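Phosphoribosylaminoimidazole-succinocarboxamide synthase (Pyrococcus horikoshii, PDB 3U55) catalyses the ATP-dependent joining of L-aspartate to the carboxylate of a phosphoribosyl-aminoimidazole, giving SAICAR in the de novo synthesis of IMP. Local coordinates at residues Lys147-Ile152 / Leu176-Asp181; Asp84-Glu89 / Gly184-Ala189. All blocks are in the same frame, centred on the assembly; numbering follows the deposited sequence. Where two conformers were deposited one is given.

Contact 1: Lys147-Ile152 / Leu176-Asp181; sequences KKIEEI and LEFGKD
Ile149, on one turn of a helix, faces Phe178, on a strand, with their CA atoms 7.7 Å apart, and no hydrogen bond joins the two backbones. The contact is wholly apolar and is carried by three side chains, the Phe178 ring reaching from the strand to meet two isoleucines one helical turn apart. Ile152 comes to the ring at its edge, near the ring plane, with CG2 3.6 Å from Phe178 CE1; its CB lies 4.0 Å from the same ring carbon. Ile149 approaches the CD2-CE2 bond obliquely, CG2 standing 3.8 Å from Phe178 CE2 and 3.9 Å from Phe178 CD2. In both isoleucines the methyl CG2 is the branch that touches, being placed anti to the backbone N, while the longer CG1 arm runs beside that N. Ile149 O stands 4.0 Å from Phe178 CZ, off the ring plane. The ring lies alongside the helix, touched at CE1 by one isoleucine and at CE2 by the other, and the contact buries 178 Å² in all. Phe178 also packs on Leu188 of strand 186-188, and Ile149 on Val90 of strand 84-93. Helix 143-165 therefore lies against one face of the antiparallel sheet, in which strand 169-180 runs between strands 84-93 and 186-188.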
loop_
_atom_site.group_PDB
_atom_site.type_symbol
_atom_site.label_atom_id
_atom_site.label_comp_id
_atom_site.label_asym_id
_atom_site.label_seq_id
_atom_site.Cartn_x
_atom_site.Cartn_y
_atom_site.Cartn_z
ATOM N N LYS A 147 -10.011 6.168 9.460
ATOM C CA LYS A 147 -9.467 6.345 10.807
ATOM C C LYS A 147 -10.256 5.561 11.855
ATOM O O LYS A 147 -9.657 4.895 12.712
ATOM C CB LYS A 147 -9.391 7.824 11.191
ATOM C CG LYS A 147 -8.193 8.553 10.589
ATOM C CD LYS A 147 -8.305 10.057 10.800
ATOM C CE LYS A 147 -7.088 10.789 10.248
ATOM N NZ LYS A 147 -7.313 12.264 10.218
ATOM N N LYS A 148 -11.586 5.625 11.773
ATOM C CA LYS A 148 -12.456 4.854 12.673
ATOM C C LYS A 148 -12.223 3.351 12.543
ATOM O O LYS A 148 -12.148 2.634 13.549
ATOM C CB LYS A 148 -13.936 5.177 12.431
ATOM C CG LYS A 148 -14.404 6.501 13.034
ATOM C CD LYS A 148 -15.875 6.763 12.709
ATOM C CE LYS A 148 -16.473 7.833 13.628
ATOM N NZ LYS A 148 -15.691 9.106 13.607
ATOM N N ILE A 149 -12.105 2.885 11.301
ATOM C CA ILE A 149 -11.843 1.470 11.015
ATOM C C ILE A 149 -10.521 0.997 11.640
ATOM O O ILE A 149 -10.489 -0.044 12.298
ATOM C CB ILE A 149 -11.870 1.186 9.485
ATOM C CG1 ILE A 149 -13.318 1.204 8.968
ATOM C CG2 ILE A 149 -11.203 -0.155 9.164
ATOM C CD1 ILE A 149 -13.434 1.394 7.442
ATOM N N GLU A 150 -9.446 1.760 11.447
ATOM C CA GLU A 150 -8.140 1.368 12.010
ATOM C C GLU A 150 -8.116 1.437 13.540
ATOM O O GLU A 150 -7.488 0.605 14.190
ATOM C CB GLU A 150 -6.992 2.171 11.382
ATOM C CG GLU A 150 -6.883 1.917 9.872
ATOM C CD GLU A 150 -5.571 2.347 9.243
ATOM O OE1 GLU A 150 -4.900 3.271 9.761
ATOM O OE2 GLU A 150 -5.232 1.768 8.186
ATOM N N GLU A 151 -8.827 2.410 14.102
ATOM C CA GLU A 151 -8.969 2.541 15.552
ATOM C C GLU A 151 -9.643 1.304 16.147
ATOM O O GLU A 151 -9.152 0.727 17.130
ATOM C CB GLU A 151 -9.758 3.819 15.880
ATOM C CG GLU A 151 -9.969 4.088 17.353
ATOM C CD GLU A 151 -10.728 5.386 17.594
ATOM O OE1 GLU A 151 -10.372 6.106 18.545
ATOM O OE2 GLU A 151 -11.664 5.696 16.823
ATOM N N ILE A 152 -10.746 0.876 15.527
ATOM C CA ILE A 152 -11.440 -0.342 15.933
ATOM C C ILE A 152 -10.498 -1.553 15.821
ATOM O O ILE A 152 -10.350 -2.317 16.773
ATOM C CB ILE A 152 -12.731 -0.595 15.102
ATOM C CG1 ILE A 152 -13.774 0.506 15.349
ATOM C CG2 ILE A 152 -13.334 -1.951 15.455
ATOM C CD1 ILE A 152 -14.895 0.552 14.273
ATOM N N LEU A 176 -9.676 -8.605 9.312
ATOM C CA LEU A 176 -11.050 -8.193 9.598
ATOM C C LEU A 176 -11.760 -7.628 8.377
ATOM O O LEU A 176 -11.129 -7.120 7.446
ATOM C CB LEU A 176 -11.082 -7.128 10.699
ATOM C CG LEU A 176 -10.474 -7.419 12.075
ATOM C CD1 LEU A 176 -10.610 -6.179 12.954
ATOM C CD2 LEU A 176 -11.087 -8.641 12.759
ATOM N N GLU A 177 -13.086 -7.710 8.401
ATOM C CA GLU A 177 -13.926 -6.979 7.455
ATOM C C GLU A 177 -14.941 -6.179 8.261
ATOM O O GLU A 177 -15.235 -6.517 9.403
ATOM C CB GLU A 177 -14.619 -7.936 6.479
ATOM C CG GLU A 177 -13.646 -8.827 5.701
ATOM C CD GLU A 177 -14.292 -9.549 4.526
ATOM O OE1 GLU A 177 -15.462 -9.259 4.199
ATOM O OE2 GLU A 177 -13.613 -10.401 3.921
ATOM N N PHE A 178 -15.450 -5.110 7.661
ATOM C CA PHE A 178 -16.359 -4.185 8.319
ATOM C C PHE A 178 -17.467 -3.787 7.363
ATOM O O PHE A 178 -17.305 -3.847 6.139
ATOM C CB PHE A 178 -15.630 -2.902 8.714
ATOM C CG PHE A 178 -14.594 -3.081 9.796
ATOM C CD1 PHE A 178 -14.929 -2.897 11.133
ATOM C CD2 PHE A 178 -13.279 -3.401 9.466
ATOM C CE1 PHE A 178 -13.974 -3.043 12.135
ATOM C CE2 PHE A 178 -12.314 -3.549 10.458
ATOM C CZ PHE A 178 -12.665 -3.367 11.796
ATOM N N GLY A 179 -18.576 -3.347 7.938
ATOM C CA GLY A 179 -19.664 -2.759 7.172
ATOM C C GLY A 179 -20.307 -1.662 7.998
ATOM O O GLY A 179 -19.964 -1.464 9.170
ATOM N N LYS A 180 -21.250 -0.961 7.384
ATOM C CA LYS A 180 -21.947 0.133 8.029
ATOM C C LYS A 180 -23.407 -0.258 8.283
ATOM O O LYS A 180 -24.072 -0.806 7.395
ATOM C CB LYS A 180 -21.849 1.376 7.147
ATOM C CG LYS A 180 -21.923 2.678 7.907
ATOM C CD LYS A 180 -21.031 3.754 7.292
ATOM C CE LYS A 180 -21.621 4.338 6.030
ATOM N NZ LYS A 180 -20.886 5.576 5.612
ATOM N N ASP A 181 -23.882 -0.001 9.499
ATOM C CA ASP A 181 -25.259 -0.329 9.883
ATOM C C ASP A 181 -26.198 0.825 9.521
ATOM O O ASP A 181 -25.759 1.830 8.955
ATOM C CB ASP A 181 -25.358 -0.748 11.369
ATOM C CG ASP A 181 -25.112 0.399 12.355
ATOM O OD1 ASP A 181 -25.198 1.585 11.979
ATOM O OD2 ASP A 181 -24.830 0.103 13.539
#

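Contact 2: Asp84-Glu89 / Gly184-Ala189; sequences DMYPLE and GDIVLA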
loop_
_atom_site.group_PDB
_atom_site.type_symbol
_atom_site.label_atom_id
_atom_site.label_comp_id
_atom_site.label_asym_id
_atom_site.label_seq_id
_atom_site.Cartn_x
_atom_site.Cartn_y
_atom_site.Cartn_z
ATOM N N ASP A 84 -24.109 -2.660 5.058
ATOM C CA ASP A 84 -23.509 -2.190 3.821
ATOM C C ASP A 84 -22.007 -2.397 3.980
ATOM O O ASP A 84 -21.345 -1.660 4.715
ATOM C CB ASP A 84 -23.831 -0.710 3.585
ATOM C CG ASP A 84 -25.269 -0.486 3.122
ATOM O OD1 ASP A 84 -25.895 -1.432 2.594
ATOM O OD2 ASP A 84 -25.769 0.645 3.283
ATOM N N MET A 85 -21.485 -3.415 3.305
ATOM C CA MET A 85 -20.108 -3.847 3.522
ATOM C C MET A 85 -19.093 -2.940 2.851
ATOM O O MET A 85 -19.286 -2.507 1.719
ATOM C CB MET A 85 -19.916 -5.296 3.051
ATOM C CG MET A 85 -20.635 -6.352 3.901
ATOM S SD MET A 85 -20.086 -6.465 5.625
ATOM C CE MET A 85 -18.397 -7.044 5.383
ATOM N N TYR A 86 -18.001 -2.651 3.554
ATOM C CA TYR A 86 -16.848 -2.013 2.918
ATOM C C TYR A 86 -16.101 -3.060 2.096
ATOM O O TYR A 86 -15.938 -4.198 2.553
ATOM C CB TYR A 86 -15.889 -1.429 3.956
ATOM C CG TYR A 86 -16.420 -0.227 4.699
ATOM C CD1 TYR A 86 -16.448 1.032 4.096
ATOM C CD2 TYR A 86 -16.892 -0.347 6.005
ATOM C CE1 TYR A 86 -16.931 2.143 4.772
ATOM C CE2 TYR A 86 -17.381 0.757 6.694
ATOM C CZ TYR A 86 -17.393 1.997 6.076
ATOM O OH TYR A 86 -17.872 3.095 6.761
ATOM N N PRO A 87 -15.619 -2.676 0.897
ATOM C CA PRO A 87 -14.846 -3.596 0.067
ATOM C C PRO A 87 -13.394 -3.677 0.558
ATOM O O PRO A 87 -12.466 -3.466 -0.221
ATOM C CB PRO A 87 -14.920 -2.958 -1.327
ATOM C CG PRO A 87 -15.070 -1.513 -1.075
ATOM C CD PRO A 87 -15.809 -1.363 0.245
ATOM N N LEU A 88 -13.220 -3.975 1.846
ATOM C CA LEU A 88 -11.897 -3.989 2.471
ATOM C C LEU A 88 -11.609 -5.274 3.216
ATOM O O LEU A 88 -12.507 -5.884 3.793
ATOM C CB LEU A 88 -11.745 -2.832 3.469
ATOM C CG LEU A 88 -11.907 -1.380 3.011
ATOM C CD1 LEU A 88 -11.931 -0.449 4.233
ATOM C CD2 LEU A 88 -10.802 -0.981 2.031
ATOM N N GLU A 89 -10.337 -5.665 3.203
ATOM C CA GLU A 89 -9.803 -6.588 4.189
ATOM C C GLU A 89 -8.779 -5.798 5.003
ATOM O O GLU A 89 -7.882 -5.176 4.440
ATOM C CB GLU A 89 -9.177 -7.810 3.514
ATOM C CG GLU A 89 -10.229 -8.739 2.898
ATOM C CD GLU A 89 -9.637 -9.856 2.048
ATOM O OE1 GLU A 89 -10.430 -10.581 1.410
ATOM O OE2 GLU A 89 -8.395 -10.010 2.013
ATOM N N GLY A 184 -25.330 4.365 10.514
ATOM C CA GLY A 184 -24.060 4.882 10.002
ATOM C C GLY A 184 -22.846 4.484 10.831
ATOM O O GLY A 184 -21.735 4.967 10.570
ATOM N N ASP A 185 -23.044 3.603 11.818
ATOM C CA ASP A 185 -21.942 3.127 12.662
ATOM C C ASP A 185 -21.159 2.019 11.961
ATOM O O ASP A 185 -21.726 1.219 11.217
ATOM C CB ASP A 185 -22.453 2.596 14.008
ATOM C CG ASP A 185 -23.026 3.688 14.897
ATOM O OD1 ASP A 185 -23.922 3.376 15.699
ATOM O OD2 ASP A 185 -22.579 4.847 14.807
ATOM N N ILE A 186 -19.863 1.965 12.236
ATOM C CA ILE A 186 -18.986 0.972 11.628
ATOM C C ILE A 186 -18.944 -0.284 12.496
ATOM O O ILE A 186 -18.613 -0.232 13.689
ATOM C CB ILE A 186 -17.581 1.563 11.369
ATOM C CG1 ILE A 186 -17.701 2.747 10.397
ATOM C CG2 ILE A 186 -16.618 0.485 10.826
ATOM C CD1 ILE A 186 -16.440 3.571 10.238
ATOM N N VAL A 187 -19.282 -1.404 11.872
ATOM C CA VAL A 187 -19.528 -2.664 12.561
ATOM C C VAL A 187 -18.598 -3.764 12.034
ATOM O O VAL A 187 -18.466 -3.947 10.824
ATOM C CB VAL A 187 -21.010 -3.089 12.374
ATOM C CG1 VAL A 187 -21.292 -4.421 13.045
ATOM C CG2 VAL A 187 -21.953 -2.000 12.914
ATOM N N LEU A 188 -17.964 -4.478 12.960
ATOM C CA LEU A 188 -17.093 -5.608 12.630
ATOM C C LEU A 188 -17.924 -6.777 12.103
ATOM O O LEU A 188 -18.905 -7.186 12.737
ATOM C CB LEU A 188 -16.296 -6.037 13.863
ATOM C CG LEU A 188 -15.290 -7.162 13.643
ATOM C CD1 LEU A 188 -14.295 -6.743 12.581
ATOM C CD2 LEU A 188 -14.584 -7.527 14.940
ATOM N N ALA A 189 -17.530 -7.307 10.948
ATOM C CA ALA A 189 -18.291 -8.364 10.274
ATOM C C ALA A 189 -17.453 -9.623 10.035
ATOM O O ALA A 189 -16.519 -9.896 10.793
ATOM C CB ALA A 189 -18.881 -7.833 8.964
#
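Two separate pairs make the contact, Tyr86 with Ile186 and Met85 with Ala189, and no hydrogen bond passes directly between the segments. The more enclosed pair is the first. The Tyr86 side chain crosses that of Ile186 at about a right angle, and its phenol oxygen OH lies 3.7 Å from Ile186 CG1 and 3.8 Å from Ile186 CD1. The other branch of the isoleucine, CG2, approaches the ring obliquely, 4.2 Å from Tyr86 CE2. With chi1 of Ile186 at -61°, CG1 and CD1 reach the hydroxyl end while CG2, anti to the backbone N, lies nearer the ring. The hydroxyl itself is not left to apolar company, for it is hydrogen-bonded to Glu145 OE2 of helix 143-165. On the sheet, the wide CA separation of 9.5 Å between Tyr86 and Ile186 has a plain cause: strand 169-180 runs between the two segments, antiparallel to both, and backbone hydrogen bonds link Phe178 with Tyr86 and Gly179 with Val187. This is contact between next-nearest strands, made by side chains that reach over the middle one. Strand 84-93 is broken near Pro87, the centre of an inverse gamma turn. The second pair is smaller in area and lies on the solvent side. Met85 is exposed, and its chain, bent at chi2 (-63°) and chi3 (-66°), curls its thioether end over to the buried methyl of Ala189. The terminal CE stands 3.7 Å from Ala189 CB, and SD is 3.8 Å from that same carbon. Ala189 also packs on His68, whereas Ile186 is covered by Ile149 and Ile152 of helix 143-165.

The centres of contacts 1 and 2 lie about 6 Å apart, and strand 169-180 joins them: it supplies segment 176-181 of contact 1 and runs between the two strands of contact 2. Its backbone bonds to both, with Lys180 N 2.8 Å from Asp84 O and Gly179 O 2.8 Å from Val187 N. Along the chain the order is 84-89, 147-152, 176-181 and 184-189, so both segments of contact 1 fall between those of contact 2. Contact 2 spans three strands of the antiparallel sheet and brings together parts of the chain 95 residues apart, and contact 1 places helix 143-165 on one face of that sheet.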